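Non-structural protein 5 (Modoc virus, PDB 2WA1) probably transfers methyl groups from S-adenosylmethionine to the cap of viral RNA through its FtsJ-like methyltransferase domain. Local coordinates at residues A[12-17]-A[242-247]; A[72-77]-A[217-222]; A[147-152]-A[178-183]. The protein carries 4 engineered substitutions. All blocks are in the same frame, centred on the assembly; numbering follows the deposited sequence.

Contact 1 of 3, residues A[12-17]-A[242-247]; sequences SSAPTL and NVTAVS
Ala-14 and Thr-244 face each other at the start of this contact, and one turn further on Leu-17 meets Ser-247; the two helices run the same way, stepping forward together by three residues. Their backbones come very close, with Ala-14 CA 5.3 Å from Thr-244 CA and Leu-17 CA 5.9 Å from Ser-247 CA. The small Ala-14 and Ser-247, one on each helix, allow this. The methyl of Ala-14 meets the Thr-244 methyl, CB to CG2 3.6 Å, and touches one branch of Val-243 more loosely. In Thr-244, OG1 sits between the backbone N and the carbonyl carbon (chi1 65°), which puts CG2 anti to the carbonyl carbon and against Ala-14, while OG1 bonds to Gly-241 O in the preceding turn of its own helix. The packing joins the first and last helices of the modelled chain, 14-26 and 239-254, probably the flanking elements found beside the Rossmann-like core in flaviviral methyltransferases. In flaviviral relatives the N-terminal helical part takes part in cap binding, and the same is likely here. Leu-17 touches at two places, its CB against Ser-247 CB at 3.7 Å and its CD1 reaching Thr-244 CB at 4.2 Å. A serine suits its place here because its short side chain lets Leu-17 CB close in, while its hydroxyl is buried with polar partners. Ser-247 OG pairs with His-227 NE2 and with a water 2.6 Å from it. That water donates to Ala-14 O at 2.8 Å, bridging the helices where no direct hydrogen bond does.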
loop_
_atom_site.group_PDB
_atom_site.type_symbol
_atom_site.label_atom_id
_atom_site.label_comp_id
_atom_site.label_asym_id
_atom_site.label_seq_id
_atom_site.Cartn_x
_atom_site.Cartn_y
_atom_site.Cartn_z
ATOM N N SER A 12 -9.364 3.856 20.385
ATOM C CA SER A 12 -10.425 3.347 21.262
ATOM C C SER A 12 -11.120 2.103 20.693
ATOM O O SER A 12 -11.471 1.197 21.450
ATOM C CB SER A 12 -11.455 4.431 21.581
ATOM O OG SER A 12 -11.852 5.103 20.401
ATOM N N SER A 13 -11.289 2.057 19.375
ATOM C CA SER A 13 -12.138 1.063 18.735
ATOM C C SER A 13 -11.396 0.253 17.655
ATOM O O SER A 13 -11.514 -0.991 17.587
ATOM C CB SER A 13 -13.357 1.782 18.170
ATOM O OG SER A 13 -14.151 0.962 17.352
ATOM N N ALA A 14 -10.595 0.951 16.839
ATOM C CA ALA A 14 -9.987 0.355 15.645
ATOM C C ALA A 14 -9.031 -0.806 15.923
ATOM O O ALA A 14 -9.107 -1.834 15.237
ATOM C CB ALA A 14 -9.323 1.430 14.764
ATOM N N PRO A 15 -8.118 -0.661 16.915
ATOM C CA PRO A 15 -7.270 -1.813 17.256
ATOM C C PRO A 15 -8.068 -3.066 17.708
ATOM O O PRO A 15 -7.723 -4.173 17.298
ATOM C CB PRO A 15 -6.377 -1.271 18.378
ATOM C CG PRO A 15 -6.346 0.255 18.118
ATOM C CD PRO A 15 -7.769 0.529 17.725
ATOM N N THR A 16 -9.121 -2.886 18.510
ATOM C CA THR A 16 -9.964 -4.021 18.942
ATOM C C THR A 16 -10.580 -4.777 17.754
ATOM O O THR A 16 -10.462 -5.993 17.685
ATOM C CB THR A 16 -11.055 -3.591 19.952
ATOM O OG1 THR A 16 -10.417 -3.077 21.115
ATOM C CG2 THR A 16 -11.924 -4.795 20.422
ATOM N N LEU A 17 -11.237 -4.043 16.843
ATOM C CA LEU A 17 -11.938 -4.630 15.709
ATOM C C LEU A 17 -10.992 -5.344 14.751
ATOM O O LEU A 17 -11.305 -6.427 14.262
ATOM C CB LEU A 17 -12.746 -3.568 14.960
ATOM C CG LEU A 17 -13.931 -2.958 15.708
ATOM C CD1 LEU A 17 -14.354 -1.710 14.984
ATOM C CD2 LEU A 17 -15.095 -3.964 15.797
ATOM N N ASN A 242 -12.561 5.215 8.432
ATOM C CA ASN A 242 -12.446 4.303 7.300
ATOM C C ASN A 242 -11.845 2.943 7.677
ATOM O O ASN A 242 -12.233 1.902 7.148
ATOM C CB ASN A 242 -11.620 4.935 6.188
ATOM C CG ASN A 242 -12.326 4.861 4.882
ATOM O OD1 ASN A 242 -12.146 3.915 4.102
ATOM N ND2 ASN A 242 -13.187 5.838 4.641
ATOM N N VAL A 243 -10.861 2.982 8.556
ATOM C CA VAL A 243 -10.256 1.768 9.105
ATOM C C VAL A 243 -11.308 0.910 9.799
ATOM O O VAL A 243 -11.387 -0.299 9.554
ATOM C CB VAL A 243 -9.102 2.091 10.058
ATOM C CG1 VAL A 243 -8.555 0.809 10.669
ATOM C CG2 VAL A 243 -7.961 2.790 9.276
ATOM N N THR A 244 -12.120 1.545 10.640
ATOM C CA THR A 244 -13.117 0.818 11.417
ATOM C C THR A 244 -14.207 0.312 10.484
ATOM O O THR A 244 -14.690 -0.801 10.668
ATOM C CB THR A 244 -13.723 1.638 12.587
ATOM O OG1 THR A 244 -14.461 2.751 12.066
ATOM C CG2 THR A 244 -12.656 2.125 13.533
ATOM N N ALA A 245 -14.573 1.101 9.463
ATOM C CA ALA A 245 -15.583 0.642 8.500
ATOM C C ALA A 245 -15.100 -0.593 7.789
ATOM O O ALA A 245 -15.878 -1.525 7.582
ATOM C CB ALA A 245 -15.985 1.740 7.485
ATOM N N VAL A 246 -13.814 -0.613 7.419
ATOM C CA VAL A 246 -13.212 -1.777 6.767
ATOM C C VAL A 246 -13.200 -2.999 7.696
ATOM O O VAL A 246 -13.616 -4.082 7.279
ATOM C CB VAL A 246 -11.780 -1.498 6.210
ATOM C CG1 VAL A 246 -11.049 -2.814 5.865
ATOM C CG2 VAL A 246 -11.854 -0.618 4.980
ATOM N N SER A 247 -12.760 -2.832 8.943
ATOM C CA SER A 247 -12.836 -3.945 9.907
ATOM C C SER A 247 -14.258 -4.484 9.994
ATOM O O SER A 247 -14.450 -5.681 9.943
ATOM C CB SER A 247 -12.359 -3.552 11.300
ATOM O OG SER A 247 -11.025 -3.092 11.263
HETATM O O HOH W 1 -10.534 -1.167 12.911
#

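Contact 2 of 3, residues A[72-77]-A[217-222]; sequences AWIDER and IRVPLS
Trp-73 lies against the turn formed by Val-219 to Ser-222, and Ile-74 beside it fills the inner half of the contact. The tight part is apolar, and its closest approach is Pro-220 CD to Trp-73 CZ2 at 3.3 Å. This CD sits over one face of the six-membered ring in a CH-pi contact, 3.5 Å from its centroid and 19° off the normal, while Ile-217 CD1 comes to the ring edge. CG of the tryptophan is trans to its backbone N (chi1 -172°), which swings the indole out to the loop. Proline also suits the second position of this type I turn, closed by Ser-222 N to Val-219 O. Equally close-packed is Ile-74, whose CG1 rests on Val-219 CG2 at 3.6 Å and on Ile-217 CD1 at 3.8 Å, with Tyr-230 and Val-232 of strand 229-232 closing in behind. Of the two branches of Val-219, CG2 chiefly meets Ile-74, and CG1 the indole, 3.9 Å from Trp-73 CE3. Toward solvent the packing thins: Leu-221 offers one methyl, CD1, obliquely to Trp-73 CD1 at 3.8 Å, and the opposite indole face carries the aliphatic CG of exposed Arg-77, 3.5 Å above the plane. The helix preceding the first parallel strand is thus packed on the connection between strands 215-217 and 229-232, the strand pair that ends the 3-2-1-4-5-7-6 sheet of class I methyltransferases.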
loop_
_atom_site.group_PDB
_atom_site.type_symbol
_atom_site.label_atom_id
_atom_site.label_comp_id
_atom_site.label_asym_id
_atom_site.label_seq_id
_atom_site.Cartn_x
_atom_site.Cartn_y
_atom_site.Cartn_z
ATOM N N ALA A 72 -4.369 0.662 -10.836
ATOM C CA ALA A 72 -5.287 1.155 -11.857
ATOM C C ALA A 72 -6.600 1.621 -11.241
ATOM O O ALA A 72 -7.100 2.696 -11.568
ATOM C CB ALA A 72 -5.530 0.060 -12.892
ATOM N N TRP A 73 -7.148 0.829 -10.317
ATOM C CA TRP A 73 -8.384 1.219 -9.630
ATOM C C TRP A 73 -8.234 2.516 -8.836
ATOM O O TRP A 73 -9.097 3.374 -8.907
ATOM C CB TRP A 73 -8.885 0.071 -8.733
ATOM C CG TRP A 73 -10.216 0.308 -8.156
ATOM C CD1 TRP A 73 -11.420 -0.143 -8.655
ATOM C CD2 TRP A 73 -10.529 1.058 -6.984
ATOM N NE1 TRP A 73 -12.445 0.277 -7.864
ATOM C CE2 TRP A 73 -11.936 1.020 -6.832
ATOM C CE3 TRP A 73 -9.759 1.744 -6.027
ATOM C CZ2 TRP A 73 -12.593 1.641 -5.766
ATOM C CZ3 TRP A 73 -10.408 2.372 -4.985
ATOM C CH2 TRP A 73 -11.815 2.306 -4.853
ATOM N N ILE A 74 -7.137 2.655 -8.084
ATOM C CA ILE A 74 -6.867 3.857 -7.309
ATOM C C ILE A 74 -6.692 5.082 -8.228
ATOM O O ILE A 74 -7.220 6.158 -7.953
ATOM C CB ILE A 74 -5.586 3.692 -6.423
ATOM C CG1 ILE A 74 -5.782 2.604 -5.320
ATOM C CG2 ILE A 74 -5.274 4.984 -5.764
ATOM C CD1 ILE A 74 -4.442 2.128 -4.634
ATOM N N ASP A 75 -5.907 4.901 -9.286
ATOM C CA ASP A 75 -5.730 5.913 -10.353
ATOM C C ASP A 75 -7.071 6.424 -10.925
ATOM O O ASP A 75 -7.375 7.628 -10.859
ATOM C CB ASP A 75 -4.865 5.285 -11.454
ATOM C CG ASP A 75 -4.373 6.298 -12.498
ATOM O OD1 ASP A 75 -4.390 7.510 -12.234
ATOM O OD2 ASP A 75 -3.943 5.829 -13.569
ATOM N N GLU A 76 -7.893 5.512 -11.441
ATOM C CA GLU A 76 -9.199 5.886 -12.016
ATOM C C GLU A 76 -10.174 6.571 -11.045
ATOM O O GLU A 76 -11.055 7.318 -11.482
ATOM C CB GLU A 76 -9.867 4.671 -12.649
ATOM C CG GLU A 76 -8.998 3.946 -13.678
ATOM C CD GLU A 76 -9.592 2.602 -14.092
ATOM O OE1 GLU A 76 -10.826 2.380 -13.865
ATOM O OE2 GLU A 76 -8.822 1.775 -14.648
ATOM N N ARG A 77 -10.017 6.342 -9.739
ATOM C CA ARG A 77 -10.880 6.976 -8.724
ATOM C C ARG A 77 -10.303 8.288 -8.211
ATOM O O ARG A 77 -10.874 8.921 -7.322
ATOM C CB ARG A 77 -11.135 6.034 -7.523
ATOM C CG ARG A 77 -11.524 4.580 -7.869
ATOM C CD ARG A 77 -12.747 4.486 -8.749
ATOM N NE ARG A 77 -12.718 3.320 -9.647
ATOM C CZ ARG A 77 -13.728 2.454 -9.767
ATOM N NH1 ARG A 77 -14.829 2.618 -9.030
ATOM N NH2 ARG A 77 -13.647 1.427 -10.615
ATOM N N ILE A 217 -7.662 4.716 1.967
ATOM C CA ILE A 217 -8.739 4.088 1.238
ATOM C C ILE A 217 -8.633 2.564 1.171
ATOM O O ILE A 217 -7.551 2.000 1.218
ATOM C CB ILE A 217 -8.880 4.657 -0.229
ATOM C CG1 ILE A 217 -7.592 4.400 -1.041
ATOM C CG2 ILE A 217 -9.251 6.142 -0.191
ATOM C CD1 ILE A 217 -7.787 4.401 -2.624
ATOM N N ARG A 218 -9.770 1.914 1.024
ATOM C CA ARG A 218 -9.757 0.465 0.807
ATOM C C ARG A 218 -10.027 0.189 -0.668
ATOM O O ARG A 218 -10.991 0.699 -1.219
ATOM C CB ARG A 218 -10.833 -0.211 1.688
ATOM C CG ARG A 218 -11.083 -1.668 1.384
ATOM C CD ARG A 218 -9.941 -2.554 1.918
ATOM N NE ARG A 218 -10.271 -3.979 1.845
ATOM C CZ ARG A 218 -9.449 -4.960 2.218
ATOM N NH1 ARG A 218 -8.243 -4.676 2.687
ATOM N NH2 ARG A 218 -9.819 -6.228 2.076
ATOM N N VAL A 219 -9.195 -0.629 -1.290
ATOM C CA VAL A 219 -9.434 -1.056 -2.663
ATOM C C VAL A 219 -10.313 -2.319 -2.647
ATOM O O VAL A 219 -9.963 -3.278 -1.986
ATOM C CB VAL A 219 -8.090 -1.302 -3.421
ATOM C CG1 VAL A 219 -8.338 -1.720 -4.890
ATOM C CG2 VAL A 219 -7.203 -0.031 -3.324
ATOM N N PRO A 220 -11.477 -2.292 -3.340
ATOM C CA PRO A 220 -12.382 -3.460 -3.339
ATOM C C PRO A 220 -11.901 -4.738 -3.997
ATOM O O PRO A 220 -12.523 -5.794 -3.804
ATOM C CB PRO A 220 -13.678 -2.931 -3.991
ATOM C CG PRO A 220 -13.267 -1.732 -4.774
ATOM C CD PRO A 220 -12.063 -1.134 -4.051
ATOM N N LEU A 221 -10.804 -4.649 -4.746
ATOM C CA LEU A 221 -10.149 -5.815 -5.328
ATOM C C LEU A 221 -9.302 -6.529 -4.295
ATOM O O LEU A 221 -8.928 -7.682 -4.504
ATOM C CB LEU A 221 -9.230 -5.411 -6.517
ATOM C CG LEU A 221 -9.794 -4.890 -7.851
ATOM C CD1 LEU A 221 -10.800 -3.782 -7.654
ATOM C CD2 LEU A 221 -8.656 -4.368 -8.724
ATOM N N SER A 222 -8.943 -5.834 -3.209
ATOM C CA SER A 222 -8.198 -6.462 -2.101
ATOM C C SER A 222 -9.012 -7.643 -1.556
ATOM O O SER A 222 -10.221 -7.551 -1.389
ATOM C CB SER A 222 -7.892 -5.469 -0.953
ATOM O OG SER A 222 -6.842 -4.555 -1.297
#

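Contact 3 of 3, residues A[147-152]-A[178-183]; sequences FQADTV and SRWLEY
Phe-147 opens the contact by receiving the edge of Trp-180 on the face of its ring. The pair is T-shaped, with centroids of the two six-membered rings 4.9 Å apart and planes at 79°; Trp-180 CH2 stands over the centre of the phenylalanine. The bond to CB of Phe-147 leads away from the helix, but CG lies between the backbone N and the carbonyl carbon (chi1 54°), which brings the ring back alongside the indole. Its backbone is used as well, since Phe-147 C lies 3.7 Å from Tyr-183 CE2. At Gln-148 a water accepts from the backbone N at 3.0 Å and pairs with Tyr-183 OH, a polar link that suits a tyrosine on the exposed side. Ala-149 presents its small CB to the edge of the indole, 4.5 Å from Trp-180 CE3. Val-152 CG2, now in strand 151-154, lies against Trp-180 CB, and its CB against Leu-181 CD2, both at 4.1 Å. Strand and helix belong to one beta-alpha-beta crossover. Between the segments themselves the contact is aromatic and dispersive, with polar linkage supplied by a water and by Asn-184, which bonds Phe-147 O, Ala-149 N and Trp-180 O.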
loop_
_atom_site.group_PDB
_atom_site.type_symbol
_atom_site.label_atom_id
_atom_site.label_comp_id
_atom_site.label_asym_id
_atom_site.label_seq_id
_atom_site.Cartn_x
_atom_site.Cartn_y
_atom_site.Cartn_z
ATOM N N PHE A 147 15.298 11.534 -2.967
ATOM C CA PHE A 147 15.719 12.449 -4.028
ATOM C C PHE A 147 14.462 12.959 -4.720
ATOM O O PHE A 147 13.360 12.592 -4.300
ATOM C CB PHE A 147 16.714 11.773 -4.982
ATOM C CG PHE A 147 16.232 10.477 -5.577
ATOM C CD1 PHE A 147 15.185 10.456 -6.498
ATOM C CD2 PHE A 147 16.864 9.284 -5.264
ATOM C CE1 PHE A 147 14.737 9.258 -7.061
ATOM C CE2 PHE A 147 16.414 8.079 -5.820
ATOM C CZ PHE A 147 15.347 8.079 -6.730
ATOM N N GLN A 148 14.604 13.809 -5.740
ATOM C CA GLN A 148 13.434 14.440 -6.397
ATOM C C GLN A 148 12.433 13.425 -6.915
ATOM O O GLN A 148 12.800 12.474 -7.605
ATOM C CB GLN A 148 13.852 15.345 -7.571
ATOM C CG GLN A 148 12.819 16.412 -7.942
ATOM C CD GLN A 148 11.660 15.908 -8.814
ATOM O OE1 GLN A 148 11.850 15.091 -9.723
ATOM N NE2 GLN A 148 10.452 16.422 -8.545
ATOM N N ALA A 149 11.172 13.647 -6.573
ATOM C CA ALA A 149 10.098 12.807 -7.044
ATOM C C ALA A 149 8.822 13.600 -7.057
ATOM O O ALA A 149 8.498 14.304 -6.111
ATOM C CB ALA A 149 9.961 11.536 -6.179
ATOM N N ASP A 150 8.085 13.497 -8.148
ATOM C CA ASP A 150 6.772 14.108 -8.185
ATOM C C ASP A 150 5.692 13.162 -7.680
ATOM O O ASP A 150 4.602 13.597 -7.318
ATOM C CB ASP A 150 6.462 14.529 -9.612
ATOM C CG ASP A 150 7.492 15.527 -10.126
ATOM O OD1 ASP A 150 7.513 16.655 -9.597
ATOM O OD2 ASP A 150 8.303 15.145 -10.983
ATOM N N THR A 151 5.978 11.867 -7.723
ATOM C CA THR A 151 4.990 10.847 -7.332
ATOM C C THR A 151 5.736 9.770 -6.580
ATOM O O THR A 151 6.695 9.234 -7.096
ATOM C CB THR A 151 4.262 10.215 -8.561
ATOM O OG1 THR A 151 3.706 11.244 -9.415
ATOM C CG2 THR A 151 3.140 9.319 -8.093
ATOM N N VAL A 152 5.304 9.463 -5.351
ATOM C CA VAL A 152 5.952 8.393 -4.558
ATOM C C VAL A 152 5.022 7.175 -4.438
ATOM O O VAL A 152 3.925 7.271 -3.923
ATOM C CB VAL A 152 6.420 8.919 -3.170
ATOM C CG1 VAL A 152 6.960 7.770 -2.294
ATOM C CG2 VAL A 152 7.528 10.040 -3.353
ATOM N N SER A 178 7.635 8.873 4.918
ATOM C CA SER A 178 7.683 10.207 5.515
ATOM C C SER A 178 8.876 11.062 5.056
ATOM O O SER A 178 8.712 12.249 4.799
ATOM C CB SER A 178 7.677 10.131 7.047
ATOM O OG SER A 178 6.346 9.929 7.486
ATOM N N ARG A 179 10.058 10.476 4.967
ATOM C CA ARG A 179 11.204 11.262 4.555
ATOM C C ARG A 179 11.117 11.657 3.087
ATOM O O ARG A 179 11.603 12.712 2.721
ATOM C CB ARG A 179 12.542 10.590 4.849
ATOM C CG ARG A 179 12.533 9.164 5.288
ATOM C CD ARG A 179 13.692 8.876 6.225
ATOM N NE ARG A 179 14.861 9.704 5.922
ATOM C CZ ARG A 179 15.973 9.284 5.310
ATOM N NH1 ARG A 179 16.100 8.012 4.926
ATOM N NH2 ARG A 179 16.977 10.149 5.097
ATOM N N TRP A 180 10.485 10.816 2.261
ATOM C CA TRP A 180 10.272 11.129 0.832
ATOM C C TRP A 180 9.240 12.226 0.644
ATOM O O TRP A 180 9.407 13.107 -0.211
ATOM C CB TRP A 180 9.866 9.881 0.042
ATOM C CG TRP A 180 10.982 8.945 -0.208
ATOM C CD1 TRP A 180 11.445 7.998 0.634
ATOM C CD2 TRP A 180 11.794 8.872 -1.388
ATOM N NE1 TRP A 180 12.480 7.319 0.063
ATOM C CE2 TRP A 180 12.721 7.836 -1.185
ATOM C CE3 TRP A 180 11.812 9.575 -2.611
ATOM C CZ2 TRP A 180 13.687 7.477 -2.155
ATOM C CZ3 TRP A 180 12.770 9.223 -3.570
ATOM C CH2 TRP A 180 13.695 8.183 -3.329
ATOM N N LEU A 181 8.181 12.189 1.447
ATOM C CA LEU A 181 7.122 13.182 1.362
ATOM C C LEU A 181 7.544 14.540 1.934
ATOM O O LEU A 181 7.055 15.600 1.499
ATOM C CB LEU A 181 5.835 12.685 2.032
ATOM C CG LEU A 181 5.269 11.346 1.537
ATOM C CD1 LEU A 181 3.904 11.066 2.153
ATOM C CD2 LEU A 181 5.196 11.248 0.031
ATOM N N GLU A 182 8.439 14.492 2.912
ATOM C CA GLU A 182 9.008 15.691 3.517
ATOM C C GLU A 182 10.008 16.327 2.539
ATOM O O GLU A 182 9.979 17.535 2.322
ATOM C CB GLU A 182 9.692 15.335 4.853
ATOM C CG GLU A 182 10.210 16.535 5.686
ATOM C CD GLU A 182 9.116 17.477 6.220
ATOM O OE1 GLU A 182 7.948 17.060 6.428
ATOM O OE2 GLU A 182 9.441 18.660 6.460
ATOM N N TYR A 183 10.873 15.504 1.954
ATOM C CA TYR A 183 11.840 15.953 0.958
ATOM C C TYR A 183 11.149 16.551 -0.270
ATOM O O TYR A 183 11.604 17.560 -0.808
ATOM C CB TYR A 183 12.742 14.799 0.540
ATOM C CG TYR A 183 13.936 15.179 -0.307
ATOM C CD1 TYR A 183 15.217 15.254 0.252
ATOM C CD2 TYR A 183 13.798 15.451 -1.667
ATOM C CE1 TYR A 183 16.322 15.591 -0.511
ATOM C CE2 TYR A 183 14.894 15.794 -2.442
ATOM C CZ TYR A 183 16.160 15.860 -1.860
ATOM O OH TYR A 183 17.265 16.189 -2.640
HETATM O O HOH W 2 17.175 15.262 -5.792
#

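In the fold
The three contacts are nested along the chain: contact 3 lies inside the loop closed by contact 2, which lies inside that closed by contact 1. Contacts 1 and 2, with centres about 20 Å apart, touch directly, Val-246 CG2 resting 3.5 Å from Arg-218 CB, so the C-terminal helix is coupled to the loop after strand 215-217. Contact 3 stands apart, its nearest atoms about 9 Å from contact 2 and about 16 Å from contact 1. It lies at the start of strand 151-154, whereas the cofactor of class I methyltransferases binds at the far, C-terminal ends of the parallel strands, so contact 3 is probably remote from that pocket.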